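Local coordinates for protein fiber (Human adenovirus 26, PDB 6FJN) that builds the trimeric fibre of the virus, whose knob domain, the part held in this chain, probably attaches the virion to host-cell receptors, at residues 62-65 with 71-74; 69-72 with 76-79; 145-148 with 154-157. All coordinates share one frame; numbering follows the deposited sequence.

Contact 1 (62-65 with 71-74); sequences SLLF and LLPS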
loop_
_atom_site.group_PDB
_atom_site.type_symbol
_atom_site.label_atom_id
_atom_site.label_comp_id
_atom_site.label_asym_id
_atom_site.label_seq_id
_atom_site.Cartn_x
_atom_site.Cartn_y
_atom_site.Cartn_z
ATOM N N SER A 62 -12.780 -6.440 15.582
ATOM C CA SER A 62 -12.208 -7.773 15.555
ATOM C C SER A 62 -12.928 -8.701 14.583
ATOM O O SER A 62 -14.145 -8.879 14.689
ATOM C CB SER A 62 -12.328 -8.430 16.904
ATOM O OG SER A 62 -11.548 -7.698 17.844
ATOM N N LEU A 63 -12.172 -9.297 13.651
ATOM C CA LEU A 63 -12.656 -10.395 12.809
ATOM C C LEU A 63 -11.951 -11.655 13.296
ATOM O O LEU A 63 -10.723 -11.766 13.198
ATOM C CB LEU A 63 -12.374 -10.169 11.338
ATOM C CG LEU A 63 -13.265 -9.148 10.612
ATOM C CD1 LEU A 63 -13.233 -7.741 11.182
ATOM C CD2 LEU A 63 -12.940 -9.141 9.141
ATOM N N LEU A 64 -12.734 -12.579 13.844
ATOM C CA LEU A 64 -12.213 -13.842 14.357
ATOM C C LEU A 64 -12.697 -14.943 13.437
ATOM O O LEU A 64 -13.872 -14.932 13.031
ATOM C CB LEU A 64 -12.807 -14.095 15.744
ATOM C CG LEU A 64 -12.643 -12.955 16.753
ATOM C CD1 LEU A 64 -13.302 -13.362 18.087
ATOM C CD2 LEU A 64 -11.196 -12.592 16.972
ATOM N N PHE A 65 -11.812 -15.889 13.085
ATOM C CA PHE A 65 -12.167 -16.930 12.134
ATOM C C PHE A 65 -11.905 -18.293 12.726
ATOM O O PHE A 65 -10.921 -18.486 13.499
ATOM C CB PHE A 65 -11.379 -16.801 10.831
ATOM C CG PHE A 65 -11.523 -15.460 10.150
ATOM C CD1 PHE A 65 -12.590 -15.220 9.268
ATOM C CD2 PHE A 65 -10.615 -14.438 10.405
ATOM C CE1 PHE A 65 -12.724 -14.006 8.635
ATOM C CE2 PHE A 65 -10.741 -13.216 9.726
ATOM C CZ PHE A 65 -11.795 -13.018 8.874
ATOM N N LEU A 71 -16.016 -16.658 9.559
ATOM C CA LEU A 71 -16.141 -15.698 10.596
ATOM C C LEU A 71 -16.947 -16.209 11.776
ATOM O O LEU A 71 -18.011 -16.775 11.580
ATOM C CB LEU A 71 -16.833 -14.487 9.982
ATOM C CG LEU A 71 -16.776 -13.151 10.694
ATOM C CD1 LEU A 71 -15.388 -12.548 10.794
ATOM C CD2 LEU A 71 -17.747 -12.177 10.052
ATOM N N LEU A 72 -16.401 -16.049 12.968
ATOM C CA LEU A 72 -17.134 -16.391 14.188
ATOM C C LEU A 72 -18.178 -15.349 14.513
ATOM O O LEU A 72 -17.946 -14.164 14.341
ATOM C CB LEU A 72 -16.225 -16.437 15.440
ATOM C CG LEU A 72 -14.999 -17.276 15.501
ATOM C CD1 LEU A 72 -14.471 -17.435 16.920
ATOM C CD2 LEU A 72 -15.331 -18.470 14.741
ATOM N N PRO A 73 -19.331 -15.760 15.057
ATOM C CA PRO A 73 -20.382 -14.807 15.440
ATOM C C PRO A 73 -19.933 -13.820 16.509
ATOM O O PRO A 73 -20.447 -12.677 16.555
ATOM C CB PRO A 73 -21.517 -15.699 15.963
ATOM C CG PRO A 73 -21.093 -17.028 15.846
ATOM C CD PRO A 73 -19.752 -17.170 15.234
ATOM N N SER A 74 -18.952 -14.134 17.328
ATOM C CA SER A 74 -18.495 -13.184 18.331
ATOM C C SER A 74 -17.655 -12.062 17.790
ATOM O O SER A 74 -17.277 -11.147 18.531
ATOM C CB SER A 74 -17.759 -13.970 19.376
ATOM O OG SER A 74 -16.707 -14.668 18.778
#

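Contact 2 (69-72 with 76-79); sequences GILL and SLSK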
loop_
_atom_site.group_PDB
_atom_site.type_symbol
_atom_site.label_atom_id
_atom_site.label_comp_id
_atom_site.label_asym_id
_atom_site.label_seq_id
_atom_site.Cartn_x
_atom_site.Cartn_y
_atom_site.Cartn_z
ATOM N N GLY A 69 -11.652 -20.791 8.105
ATOM C CA GLY A 69 -11.612 -19.419 7.638
ATOM C C GLY A 69 -12.966 -18.717 7.673
ATOM O O GLY A 69 -13.121 -17.693 6.982
ATOM N N ILE A 70 -13.920 -19.241 8.437
ATOM C CA ILE A 70 -15.267 -18.688 8.484
ATOM C C ILE A 70 -15.384 -17.803 9.722
ATOM O O ILE A 70 -14.925 -18.184 10.822
ATOM C CB ILE A 70 -16.277 -19.853 8.423
ATOM C CG1 ILE A 70 -16.134 -20.544 7.044
ATOM C CG2 ILE A 70 -17.659 -19.380 8.731
ATOM C CD1 ILE A 70 -17.054 -21.604 6.632
ATOM N N LEU A 71 -16.016 -16.658 9.559
ATOM C CA LEU A 71 -16.141 -15.698 10.596
ATOM C C LEU A 71 -16.947 -16.209 11.776
ATOM O O LEU A 71 -18.011 -16.775 11.580
ATOM C CB LEU A 71 -16.833 -14.487 9.982
ATOM C CG LEU A 71 -16.776 -13.151 10.694
ATOM C CD1 LEU A 71 -15.388 -12.548 10.794
ATOM C CD2 LEU A 71 -17.747 -12.177 10.052
ATOM N N LEU A 72 -16.401 -16.049 12.968
ATOM C CA LEU A 72 -17.134 -16.391 14.188
ATOM C C LEU A 72 -18.178 -15.349 14.513
ATOM O O LEU A 72 -17.946 -14.164 14.341
ATOM C CB LEU A 72 -16.225 -16.437 15.440
ATOM C CG LEU A 72 -14.999 -17.276 15.501
ATOM C CD1 LEU A 72 -14.471 -17.435 16.920
ATOM C CD2 LEU A 72 -15.331 -18.470 14.741
ATOM N N SER A 76 -16.766 -8.542 15.695
ATOM C CA SER A 76 -17.399 -7.228 15.599
ATOM C C SER A 76 -18.254 -7.070 14.357
ATOM O O SER A 76 -19.240 -6.317 14.347
ATOM C CB SER A 76 -16.331 -6.132 15.502
ATOM O OG SER A 76 -15.416 -6.204 16.588
ATOM N N LEU A 77 -17.829 -7.722 13.301
ATOM C CA LEU A 77 -18.491 -7.725 11.978
ATOM C C LEU A 77 -19.546 -8.808 11.934
ATOM O O LEU A 77 -19.271 -9.951 12.330
ATOM C CB LEU A 77 -17.430 -8.003 10.918
ATOM C CG LEU A 77 -17.901 -8.155 9.476
ATOM C CD1 LEU A 77 -18.553 -6.885 8.953
ATOM C CD2 LEU A 77 -16.769 -8.604 8.571
ATOM N N SER A 78 -20.723 -8.454 11.463
ATOM C CA SER A 78 -21.806 -9.409 11.197
ATOM C C SER A 78 -21.525 -10.312 9.997
ATOM O O SER A 78 -20.982 -9.921 8.945
ATOM C CB SER A 78 -23.086 -8.643 10.873
ATOM O OG SER A 78 -24.077 -9.481 10.269
ATOM N N LYS A 79 -21.885 -11.587 10.206
ATOM C CA LYS A 79 -21.740 -12.597 9.174
ATOM C C LYS A 79 -22.674 -12.423 7.968
ATOM O O LYS A 79 -22.350 -12.931 6.884
ATOM C CB LYS A 79 -21.951 -13.961 9.788
ATOM C CG LYS A 79 -20.835 -14.371 10.737
ATOM C CD LYS A 79 -21.144 -15.555 11.631
ATOM C CE LYS A 79 -21.438 -16.803 10.811
ATOM N NZ LYS A 79 -20.280 -17.256 9.992
#

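Contact 3 (145-148 with 154-157); sequences NQET and YSIT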
loop_
_atom_site.group_PDB
_atom_site.type_symbol
_atom_site.label_atom_id
_atom_site.label_comp_id
_atom_site.label_asym_id
_atom_site.label_seq_id
_atom_site.Cartn_x
_atom_site.Cartn_y
_atom_site.Cartn_z
ATOM N N ASN A 145 -3.660 -12.562 13.500
ATOM C CA ASN A 145 -3.589 -13.757 14.350
ATOM C C ASN A 145 -3.191 -13.492 15.788
ATOM O O ASN A 145 -2.693 -14.365 16.465
ATOM C CB ASN A 145 -2.719 -14.857 13.732
ATOM C CG ASN A 145 -3.211 -15.332 12.398
ATOM O OD1 ASN A 145 -2.359 -15.852 11.581
ATOM N ND2 ASN A 145 -4.457 -15.225 12.103
ATOM N N GLN A 146 -3.451 -12.273 16.269
ATOM C CA GLN A 146 -3.080 -11.927 17.640
ATOM C C GLN A 146 -4.200 -12.126 18.640
ATOM O O GLN A 146 -3.965 -12.009 19.839
ATOM C CB GLN A 146 -2.501 -10.510 17.718
ATOM C CG GLN A 146 -1.265 -10.342 16.824
ATOM C CD GLN A 146 -0.242 -11.417 17.098
ATOM O OE1 GLN A 146 0.304 -11.496 18.217
ATOM N NE2 GLN A 146 -0.065 -12.327 16.187
ATOM N N GLU A 147 -5.409 -12.480 18.205
ATOM C CA GLU A 147 -6.494 -12.779 19.101
ATOM C C GLU A 147 -6.496 -14.250 19.482
ATOM O O GLU A 147 -6.175 -15.111 18.697
ATOM C CB GLU A 147 -7.834 -12.448 18.462
ATOM C CG GLU A 147 -7.945 -10.959 18.085
ATOM C CD GLU A 147 -7.782 -10.049 19.278
ATOM O OE1 GLU A 147 -8.558 -10.199 20.255
ATOM O OE2 GLU A 147 -6.965 -9.118 19.243
ATOM N N THR A 148 -6.914 -14.504 20.718
ATOM C CA THR A 148 -7.236 -15.856 21.163
ATOM C C THR A 148 -8.749 -15.997 21.580
ATOM O O THR A 148 -9.171 -17.130 21.854
ATOM C CB THR A 148 -6.336 -16.251 22.333
ATOM O OG1 THR A 148 -6.442 -15.232 23.314
ATOM C CG2 THR A 148 -4.897 -16.345 21.864
ATOM N N TYR A 154 -7.785 -18.014 13.551
ATOM C CA TYR A 154 -7.139 -16.888 12.843
ATOM C C TYR A 154 -7.851 -15.624 13.278
ATOM O O TYR A 154 -9.002 -15.657 13.744
ATOM C CB TYR A 154 -7.254 -16.994 11.319
ATOM C CG TYR A 154 -6.784 -18.286 10.732
ATOM C CD1 TYR A 154 -5.446 -18.456 10.382
ATOM C CD2 TYR A 154 -7.678 -19.331 10.477
ATOM C CE1 TYR A 154 -5.010 -19.627 9.810
ATOM C CE2 TYR A 154 -7.242 -20.514 9.922
ATOM C CZ TYR A 154 -5.905 -20.671 9.598
ATOM O OH TYR A 154 -5.418 -21.811 9.041
ATOM N N SER A 155 -7.186 -14.479 13.085
ATOM C CA SER A 155 -7.876 -13.220 13.350
ATOM C C SER A 155 -7.263 -12.121 12.494
ATOM O O SER A 155 -6.062 -12.140 12.147
ATOM C CB SER A 155 -7.809 -12.818 14.812
ATOM O OG SER A 155 -6.486 -12.657 15.298
ATOM N N ILE A 156 -8.104 -11.124 12.199
ATOM C CA ILE A 156 -7.641 -9.835 11.650
ATOM C C ILE A 156 -8.339 -8.786 12.447
ATOM O O ILE A 156 -9.580 -8.798 12.550
ATOM C CB ILE A 156 -7.976 -9.660 10.142
ATOM C CG1 ILE A 156 -7.438 -10.827 9.298
ATOM C CG2 ILE A 156 -7.469 -8.314 9.653
ATOM C CD1 ILE A 156 -7.893 -10.827 7.852
ATOM N N THR A 157 -7.579 -7.872 13.061
ATOM C CA THR A 157 -8.210 -6.777 13.790
ATOM C C THR A 157 -7.752 -5.450 13.218
ATOM O O THR A 157 -6.616 -5.305 12.716
ATOM C CB THR A 157 -7.950 -6.852 15.302
ATOM O OG1 THR A 157 -6.564 -6.623 15.572
ATOM C CG2 THR A 157 -8.376 -8.204 15.861
HETATM O O HOH W 1 -5.269 -10.217 15.163
HETATM O O HOH W 2 -5.390 -8.405 17.233
HETATM O O HOH W 3 -5.959 -15.789 15.952
#

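Contact 1 (62-65 with 71-74)
L72 and L64 meet through the backbone. L72 N donates to L64 O over 2.8 Å, and the N-H points almost straight at the oxygen (174°). L64 O also takes a CA-H contact from L71, so two neighbouring residues of the loop converge on one carbonyl. F65 and L71 form a single beta bridge here, where the loop after strand 58-65 turns back along that strand.

The tight part lies around L71. Its CB bond points away from the strand, but chi1 (-163°, CG anti to the backbone N) and chi2 (65°) together bring CD1 back. CD1 of L71 comes to 3.7 Å from CE1 of the F65 ring, in an oblique approach. The same methyl of L71 lies 3.9 Å from CB of L63. L63 also packs on L24 and L26 of strand 22-31, so this side belongs to the interior of the knob.

L72 and S74, on the other side, are partly exposed, while L64 beneath them is buried. CG of L72 lies over CB of L64 at 3.9 Å. The S74 end is looser: CD1 of L64 meets OG of S74 at 3.7 Å, a van der Waals contact.

S75 OG links L64 N to L72 O. With the direct bond to L64 O, this hydroxyl pairs the backbone polar groups beside a leucine-rich packing surface, so the loop can lie on the strand without leaving them unpaired.

Contact 2 (69-72 with 76-79)
K79 NZ gives a hydrogen bond to L71 O over 2.8 Å. The ammonium nitrogen lies in the carbonyl plane, with a C=O...N angle of 151°. More of the lysine chain follows the same oxygen: CD of K79 is 3.4 Å and CE 3.5 Å from L71 O. The chain is bent at its last two torsions (chi3 61°, chi4 63°), and this curls the amine round to the carbonyl. The positive charge would probably polarise the L71 carbonyl. K79 as a whole is partly exposed, whereas L71 is buried.

I70 borders the amine. The CG2 methyl of I70 is 3.6 Å from K79 NZ, and the two side chains cross at about a right angle. I70 also packs on Y95, and its backbone N bonds to OD1 of D66.

Both segments lie in the long loop that joins strand 58-65 to strand 83-86 in the beta-sandwich of the fibre knob. The loop turns back on itself, so that 76-79 covers the side of L71 that carries CD2. S76 is held to strand 58-65: its OG bonds to the backbone N of S62. S78 OG bonds to the backbone N of D80.

CD2 of L71 makes the apolar part of the contact. This CD2 of L71 lies 3.5 Å from the backbone oxygen O of L77 and 3.8 Å from CG of K79. The L71 and K79 side chains run past each other in opposite directions. CD2 of L77 reaches CD2 of L71 at 4.0 Å. L77 is buried and also packs on W82 and N13.

Contact 3 (145-148 with 154-157)
The turn between antiparallel strands 137-144 and 154-161 folds back on the start of the second strand. N145 N donates to S155 O over 2.8 Å. The bond is straight at the hydrogen (171°), but the donor is tilted from the carbonyl plane. N145 takes a left-handed backbone conformation (phi 61°) just after strand 137-144.

S155 OG is the polar centre. The CB bond of S155 points at the turn, and chi1 of 59° places OG between the backbone N and the carbonyl carbon. E147 N donates to S155 OG over 3.1 Å. One water joins S155 OG to Q146 N, and another joins it to E147 O, so the buried hydroxyl is tied to the turn directly and through solvent.

These strands belong to the four-stranded sheet of the knob, where 154-161 runs between 58-65 and 137-144. The Y154 ring touches Q183, the residue that carries a covalent L-glutamate in a structure of this protein; none is bound to this chain here.

E147 packs on T157, two residues on from S155 and on the same face. CG of E147 is 3.6 Å from CG2 of T157, and the two side chains cross at a slant. E147 OE2 makes a salt bridge to K60 NZ. It also accepts a hydrogen bond from a third water, at 2.7 Å from E147 OE2, which bonds to T157 OG1 as well.

Contacts 1 and 2 share L71 and L72 and fold one loop, first onto strand 58-65 and then onto itself. Contact 3 folds a different turn onto strand 154-161, the neighbour of 58-65 in the same sheet. L63 N to I156 O and F65 N to Y154 O are probable backbone bonds between contacts 1 and 3. Contacts 2 and 3 do not touch. Contacts 1 and 3 are buried, and contact 2 is partly buried. Contact 1 is mainly apolar. Contact 2 adds a partly exposed lysine whose amine bonds to a loop carbonyl. Contact 3 is the most polar, with a serine hydroxyl and three waters despite its burial.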